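Local coordinates for protein galectin-1 (Bufo arenarum, PDB 1A78) that binds beta-galactosides as a homodimeric lectin, probably recognises a range of more complex glycans, and may regulate cell differentiation and apoptosis, at residues N41-F46 with P116-L121; N47-L52 with G70-E75. All coordinates share one frame; numbering follows the deposited sequence.

Contact 1. Residues N41-F46 with P116-L121; sequences NFLLHF and PSIPFL. With YIO (1-thio-beta-D-galactopyranose), chain C.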
loop_
_atom_site.group_PDB
_atom_site.type_symbol
_atom_site.label_atom_id
_atom_site.label_comp_id
_atom_site.label_asym_id
_atom_site.label_seq_id
_atom_site.Cartn_x
_atom_site.Cartn_y
_atom_site.Cartn_z
ATOM N N ASN A 41 15.890 5.983 -7.267
ATOM C CA ASN A 41 16.408 6.794 -6.171
ATOM C C ASN A 41 15.844 6.263 -4.891
ATOM O O ASN A 41 14.660 6.421 -4.650
ATOM C CB ASN A 41 15.995 8.265 -6.309
ATOM C CG ASN A 41 16.492 8.906 -7.607
ATOM O OD1 ASN A 41 17.606 9.439 -7.678
ATOM N ND2 ASN A 41 15.656 8.870 -8.633
ATOM N N PHE A 42 16.681 5.582 -4.110
ATOM C CA PHE A 42 16.291 5.009 -2.825
ATOM C C PHE A 42 17.028 5.725 -1.716
ATOM O O PHE A 42 18.204 6.007 -1.831
ATOM C CB PHE A 42 16.659 3.530 -2.742
ATOM C CG PHE A 42 15.959 2.660 -3.752
ATOM C CD1 PHE A 42 14.703 3.020 -4.272
ATOM C CD2 PHE A 42 16.524 1.451 -4.147
ATOM C CE1 PHE A 42 14.025 2.186 -5.161
ATOM C CE2 PHE A 42 15.851 0.602 -5.043
ATOM C CZ PHE A 42 14.601 0.972 -5.546
ATOM N N LEU A 43 16.299 6.128 -0.686
ATOM C CA LEU A 43 16.911 6.758 0.474
ATOM C C LEU A 43 17.434 5.544 1.239
ATOM O O LEU A 43 18.526 5.580 1.775
ATOM C CB LEU A 43 15.856 7.496 1.298
ATOM C CG LEU A 43 16.219 8.856 1.892
ATOM C CD1 LEU A 43 16.669 9.839 0.797
ATOM C CD2 LEU A 43 14.999 9.406 2.635
ATOM N N LEU A 44 16.691 4.439 1.170
ATOM C CA LEU A 44 17.056 3.198 1.811
ATOM C C LEU A 44 16.656 1.974 1.010
ATOM O O LEU A 44 15.492 1.840 0.652
ATOM C CB LEU A 44 16.382 3.055 3.199
ATOM C CG LEU A 44 16.530 1.665 3.904
ATOM C CD1 LEU A 44 18.015 1.329 4.176
ATOM C CD2 LEU A 44 15.787 1.616 5.217
ATOM N N HIS A 45 17.633 1.119 0.701
ATOM C CA HIS A 45 17.412 -0.180 0.055
ATOM C C HIS A 45 17.838 -1.169 1.160
ATOM O O HIS A 45 19.023 -1.243 1.528
ATOM C CB HIS A 45 18.280 -0.385 -1.196
ATOM C CG HIS A 45 18.343 -1.815 -1.674
ATOM N ND1 HIS A 45 17.374 -2.386 -2.477
ATOM C CD2 HIS A 45 19.274 -2.782 -1.480
ATOM C CE1 HIS A 45 17.699 -3.638 -2.754
ATOM N NE2 HIS A 45 18.848 -3.905 -2.162
ATOM N N PHE A 46 16.842 -1.849 1.724
ATOM C CA PHE A 46 17.002 -2.816 2.800
ATOM C C PHE A 46 16.955 -4.214 2.185
ATOM O O PHE A 46 15.886 -4.717 1.873
ATOM C CB PHE A 46 15.850 -2.602 3.781
ATOM C CG PHE A 46 15.791 -3.597 4.877
ATOM C CD1 PHE A 46 15.103 -4.789 4.707
ATOM C CD2 PHE A 46 16.437 -3.354 6.075
ATOM C CE1 PHE A 46 15.069 -5.726 5.710
ATOM C CE2 PHE A 46 16.408 -4.288 7.098
ATOM C CZ PHE A 46 15.728 -5.476 6.917
ATOM N N PRO A 116 11.503 16.359 2.176
ATOM C CA PRO A 116 10.430 16.916 3.013
ATOM C C PRO A 116 9.481 15.773 3.459
ATOM O O PRO A 116 8.830 15.871 4.496
ATOM C CB PRO A 116 9.742 17.891 2.067
ATOM C CG PRO A 116 10.861 18.347 1.185
ATOM C CD PRO A 116 11.617 17.091 0.898
ATOM N N SER A 117 9.392 14.721 2.646
ATOM C CA SER A 117 8.593 13.545 2.940
ATOM C C SER A 117 9.066 12.469 1.981
ATOM O O SER A 117 9.659 12.784 0.957
ATOM C CB SER A 117 7.100 13.798 2.737
ATOM O OG SER A 117 6.705 13.658 1.387
ATOM N N ILE A 118 8.782 11.208 2.298
ATOM C CA ILE A 118 9.161 10.060 1.473
ATOM C C ILE A 118 7.953 9.560 0.648
ATOM O O ILE A 118 7.055 8.890 1.168
ATOM C CB ILE A 118 9.720 8.913 2.355
ATOM C CG1 ILE A 118 10.968 9.394 3.080
ATOM C CG2 ILE A 118 10.040 7.694 1.503
ATOM C CD1 ILE A 118 11.508 8.376 4.040
ATOM N N PRO A 119 7.978 9.804 -0.670
ATOM C CA PRO A 119 6.922 9.428 -1.611
ATOM C C PRO A 119 6.721 7.998 -2.009
ATOM O O PRO A 119 5.579 7.594 -2.224
ATOM C CB PRO A 119 7.286 10.206 -2.875
ATOM C CG PRO A 119 8.328 11.222 -2.450
ATOM C CD PRO A 119 9.067 10.512 -1.367
ATOM N N PHE A 120 7.798 7.213 -2.052
ATOM C CA PHE A 120 7.745 5.852 -2.596
ATOM C C PHE A 120 8.210 4.689 -1.753
ATOM O O PHE A 120 9.208 4.781 -1.049
ATOM C CB PHE A 120 8.572 5.898 -3.904
ATOM C CG PHE A 120 8.668 4.594 -4.652
ATOM C CD1 PHE A 120 7.678 4.220 -5.554
ATOM C CD2 PHE A 120 9.797 3.792 -4.529
ATOM C CE1 PHE A 120 7.809 3.081 -6.332
ATOM C CE2 PHE A 120 9.935 2.657 -5.301
ATOM C CZ PHE A 120 8.938 2.300 -6.213
ATOM N N LEU A 121 7.579 3.547 -1.978
ATOM C CA LEU A 121 7.910 2.306 -1.273
ATOM C C LEU A 121 7.651 1.131 -2.209
ATOM O O LEU A 121 6.647 1.117 -2.896
ATOM C CB LEU A 121 7.022 2.168 -0.007
ATOM C CG LEU A 121 6.856 0.989 0.985
ATOM C CD1 LEU A 121 6.550 -0.341 0.312
ATOM C CD2 LEU A 121 8.033 0.870 1.898
HETATM C C1 YIO C . 24.010 -5.060 -5.446
HETATM C C2 YIO C . 22.649 -5.665 -5.682
HETATM C C3 YIO C . 21.577 -4.600 -5.554
HETATM C C4 YIO C . 21.649 -4.031 -4.164
HETATM C C5 YIO C . 23.053 -3.479 -3.916
HETATM C C6 YIO C . 23.242 -3.000 -2.500
HETATM O O2 YIO C . 22.602 -6.230 -6.973
HETATM O O3 YIO C . 20.306 -5.188 -5.751
HETATM O O4 YIO C . 21.333 -5.048 -3.228
HETATM O O5 YIO C . 24.065 -4.477 -4.147
HETATM O O6 YIO C . 24.373 -2.145 -2.433
HETATM S S1 YIO C . 25.129 -6.481 -5.338
#
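Phe42 and Phe120 meet at ring carbons, CE1 of Phe42 standing 4.1 Å from CE2 of Phe120, with the two side chains running at a slant to each other. Each ring reaches the meeting point differently: CG of Phe120 lies anti to its backbone N (chi1 180°), whereas CG of Phe42 lies beside its own N (chi1 -63°), which swings the ring toward Phe120 although the bond to CB does not aim that way. A second, purely aliphatic touch joins the same strands, where methyl CD2 of Leu43 comes to 3.9 Å from methyl CD1 of Ile118. Leu43 is further packed by Lys113 and Leu115.

Side chains here bridge two strands of a beta-sandwich that are not neighbours in their sheet. Strands 41-49 and 118-124 belong to the six-stranded sheet of the galectin fold, and strand 30-35 runs between them, antiparallel to both; the alpha carbons of Phe42 and Phe120 are accordingly 8.6 Å apart. A classic beta bulge, in which Leu43 and Leu44 together pair with Leu35 of strand 30-35, interrupts the first strand just where these contacts form.

Leu44, within the bulge, and Phe46, after it, pack on strand 96-101 of the other sheet, while His45 contacts the sugar. Its NE2 gives a weak hydrogen bond to O4 of the thiogalactose, 2.9 Å long but bent to 123°. Asn34 OD1, bonded to His45 ND1, and Trp69, edge-to-face with the imidazole, probably hold that ring in place; the Phe42 ring in turn takes a cation-pi contact from Lys64.

Contact 2. Residues N47-L52 with G70-E75; sequences NARFDL and GSEQRE. With YIO (1-thio-beta-D-galactopyranose), chain C; GAL (beta-D-galactopyranose), chain B.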
loop_
_atom_site.group_PDB
_atom_site.type_symbol
_atom_site.label_atom_id
_atom_site.label_comp_id
_atom_site.label_asym_id
_atom_site.label_seq_id
_atom_site.Cartn_x
_atom_site.Cartn_y
_atom_site.Cartn_z
ATOM N N ASN A 47 18.100 -4.869 2.055
ATOM C CA ASN A 47 18.144 -6.178 1.418
ATOM C C ASN A 47 18.585 -7.320 2.359
ATOM O O ASN A 47 19.741 -7.362 2.788
ATOM C CB ASN A 47 19.083 -6.049 0.211
ATOM C CG ASN A 47 19.112 -7.278 -0.678
ATOM O OD1 ASN A 47 19.970 -7.361 -1.550
ATOM N ND2 ASN A 47 18.169 -8.209 -0.509
ATOM N N ALA A 48 17.661 -8.217 2.703
ATOM C CA ALA A 48 17.972 -9.350 3.574
ATOM C C ALA A 48 18.387 -10.508 2.675
ATOM O O ALA A 48 17.551 -11.103 1.983
ATOM C CB ALA A 48 16.765 -9.740 4.424
ATOM N N ARG A 49 19.675 -10.839 2.704
ATOM C CA ARG A 49 20.246 -11.898 1.881
ATOM C C ARG A 49 20.411 -13.255 2.541
ATOM O O ARG A 49 21.296 -13.453 3.351
ATOM C CB ARG A 49 21.598 -11.429 1.329
ATOM C CG ARG A 49 21.487 -10.160 0.489
ATOM C CD ARG A 49 22.816 -9.708 -0.096
ATOM N NE ARG A 49 22.644 -8.565 -0.991
ATOM C CZ ARG A 49 23.627 -7.941 -1.640
ATOM N NH1 ARG A 49 24.891 -8.338 -1.514
ATOM N NH2 ARG A 49 23.350 -6.888 -2.390
ATOM N N PHE A 50 19.540 -14.190 2.198
ATOM C CA PHE A 50 19.641 -15.544 2.732
ATOM C C PHE A 50 20.902 -16.189 2.146
ATOM O O PHE A 50 21.753 -16.699 2.865
ATOM C CB PHE A 50 18.414 -16.368 2.338
ATOM C CG PHE A 50 17.198 -16.017 3.107
ATOM C CD1 PHE A 50 16.965 -16.592 4.352
ATOM C CD2 PHE A 50 16.306 -15.061 2.623
ATOM C CE1 PHE A 50 15.855 -16.216 5.117
ATOM C CE2 PHE A 50 15.192 -14.676 3.373
ATOM C CZ PHE A 50 14.967 -15.255 4.627
ATOM N N ASP A 51 21.028 -16.121 0.833
ATOM C CA ASP A 51 22.171 -16.665 0.157
ATOM C C ASP A 51 22.232 -15.915 -1.158
ATOM O O ASP A 51 21.618 -16.328 -2.130
ATOM C CB ASP A 51 21.940 -18.150 -0.070
ATOM C CG ASP A 51 23.170 -18.858 -0.580
ATOM O OD1 ASP A 51 24.247 -18.220 -0.632
ATOM O OD2 ASP A 51 23.057 -20.056 -0.921
ATOM N N LEU A 52 22.945 -14.797 -1.183
ATOM C CA LEU A 52 23.030 -13.994 -2.392
ATOM C C LEU A 52 24.346 -13.217 -2.533
ATOM O O LEU A 52 24.735 -12.469 -1.638
ATOM C CB LEU A 52 21.841 -13.032 -2.438
ATOM C CG LEU A 52 21.589 -12.202 -3.699
ATOM C CD1 LEU A 52 21.010 -13.115 -4.787
ATOM C CD2 LEU A 52 20.630 -11.053 -3.369
ATOM N N GLY A 70 25.203 3.637 -3.502
ATOM C CA GLY A 70 26.155 4.343 -2.636
ATOM C C GLY A 70 26.962 3.362 -1.788
ATOM O O GLY A 70 27.122 2.206 -2.171
ATOM N N SER A 71 27.413 3.775 -0.618
ATOM C CA SER A 71 28.199 2.861 0.220
ATOM C C SER A 71 27.347 1.886 0.992
ATOM O O SER A 71 26.524 2.294 1.806
ATOM C CB SER A 71 29.052 3.638 1.220
ATOM O OG SER A 71 29.669 4.744 0.591
ATOM N N GLU A 72 27.586 0.601 0.795
ATOM C CA GLU A 72 26.815 -0.410 1.496
ATOM C C GLU A 72 27.145 -0.368 2.982
ATOM O O GLU A 72 28.237 0.059 3.376
ATOM C CB GLU A 72 27.122 -1.816 0.970
ATOM C CG GLU A 72 26.784 -2.069 -0.498
ATOM C CD GLU A 72 26.781 -3.555 -0.849
ATOM O OE1 GLU A 72 27.376 -4.336 -0.096
ATOM O OE2 GLU A 72 26.172 -3.965 -1.855
ATOM N N GLN A 73 26.171 -0.765 3.795
ATOM C CA GLN A 73 26.304 -0.854 5.240
ATOM C C GLN A 73 25.766 -2.241 5.507
ATOM O O GLN A 73 24.584 -2.493 5.283
ATOM C CB GLN A 73 25.447 0.184 5.971
ATOM C CG GLN A 73 25.297 -0.123 7.472
ATOM C CD GLN A 73 24.556 0.959 8.253
ATOM O OE1 GLN A 73 24.872 2.142 8.141
ATOM N NE2 GLN A 73 23.569 0.550 9.054
ATOM N N ARG A 74 26.632 -3.171 5.880
ATOM C CA ARG A 74 26.176 -4.524 6.150
ATOM C C ARG A 74 25.831 -4.677 7.625
ATOM O O ARG A 74 26.263 -3.866 8.437
ATOM C CB ARG A 74 27.242 -5.543 5.745
ATOM C CG ARG A 74 27.361 -5.740 4.251
ATOM C CD ARG A 74 27.961 -7.104 3.914
ATOM N NE ARG A 74 27.790 -7.459 2.504
ATOM C CZ ARG A 74 28.163 -6.690 1.485
ATOM N NH1 ARG A 74 28.748 -5.522 1.711
ATOM N NH2 ARG A 74 27.864 -7.042 0.240
ATOM N N GLU A 75 25.048 -5.696 7.964
ATOM C CA GLU A 75 24.662 -5.950 9.344
ATOM C C GLU A 75 24.570 -7.444 9.512
ATOM O O GLU A 75 24.180 -8.155 8.592
ATOM C CB GLU A 75 23.324 -5.310 9.692
ATOM C CG GLU A 75 23.383 -4.451 10.939
ATOM C CD GLU A 75 23.884 -3.049 10.653
ATOM O OE1 GLU A 75 23.659 -2.563 9.532
ATOM O OE2 GLU A 75 24.485 -2.408 11.541
HETATM C C1 YIO C . 24.010 -5.060 -5.446
HETATM C C2 YIO C . 22.649 -5.665 -5.682
HETATM C C3 YIO C . 21.577 -4.600 -5.554
HETATM C C4 YIO C . 21.649 -4.031 -4.164
HETATM C C5 YIO C . 23.053 -3.479 -3.916
HETATM C C6 YIO C . 23.242 -3.000 -2.500
HETATM O O2 YIO C . 22.602 -6.230 -6.973
HETATM O O3 YIO C . 20.306 -5.188 -5.751
HETATM O O4 YIO C . 21.333 -5.048 -3.228
HETATM O O5 YIO C . 24.065 -4.477 -4.147
HETATM O O6 YIO C . 24.373 -2.145 -2.433
HETATM S S1 YIO C . 25.129 -6.481 -5.338
HETATM C C1 GAL B . 26.680 -5.573 -5.014
HETATM C C2 GAL B . 27.437 -6.240 -3.852
HETATM C C3 GAL B . 28.690 -5.432 -3.493
HETATM C C4 GAL B . 29.557 -5.228 -4.743
HETATM C C5 GAL B . 28.721 -4.560 -5.814
HETATM C C6 GAL B . 29.539 -4.392 -7.072
HETATM O O2 GAL B . 26.609 -6.349 -2.708
HETATM O O3 GAL B . 29.427 -6.123 -2.496
HETATM O O4 GAL B . 30.008 -6.483 -5.243
HETATM O O5 GAL B . 27.576 -5.403 -6.135
HETATM O O6 GAL B . 28.712 -4.088 -8.173
#
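Arg49 and Glu72 face each other across a sugar-mediated polar contact on the carbohydrate-binding side of the six-stranded sheet, between strand 41-49 and edge strand 68-75, with strand 58-65 between them. Arg49 NH2 and Glu72 OE2 are 4.1 Å apart, beyond a salt bridge, and the ligand joins them. Glu72 OE2 accepts two hydroxyls, O6 of the thiogalactose and O2 of the second galactose, each at 2.6 Å. From the other strand Arg49 NH1 reaches that same galactose O2 at 2.9 Å, near the guanidinium plane, while NH2 donates to O4 of the thiogalactose at 2.9 Å and more weakly to its ring O5.

This is the galectin beta-galactoside site, where a guanidinium and a carboxylate from two strands bind the same galactose hydroxyl. The extended chain of Arg49 is steadied by NE, which bonds Asn47 OD1 at 3.0 Å and 172°; that carbonyl is approached from above its plane, 59° out of it.

Arg74 enters from beside Glu72, its NH1 in a 2.6 Å salt bridge to Glu72 OE1 and its NH2 bonded to galactose O3. Arg49 NH1 lies 3.7 Å from Arg74 NH2, the planes of the two guanidinium groups 78° apart. Asp55 OD2 bridges these two nitrogens, and its charge would be expected to ease the approach of the cations. Asn62 ND2 also bonds the thiogalactose.

Contact 1 uses the start and middle of strand 41-49, contact 2 its end and the turn that follows; their centres are about 17 Å apart, and each passes over an intervening strand of the same sheet to its partner. The direction differs: 41-46 reaches across strand 30-35 to 116-121, and 47-52 across strand 58-65 to the edge strand containing 70-75. Contact 1 is buried and its cross-strand touches are wholly apolar; contact 2 is only partly buried and works through charges, amides and sugar hydroxyls. Thiogalactose O4 links the two segments of strand 41-49, bonded by Arg49 and, weakly, by His45, which itself does not touch 116-121.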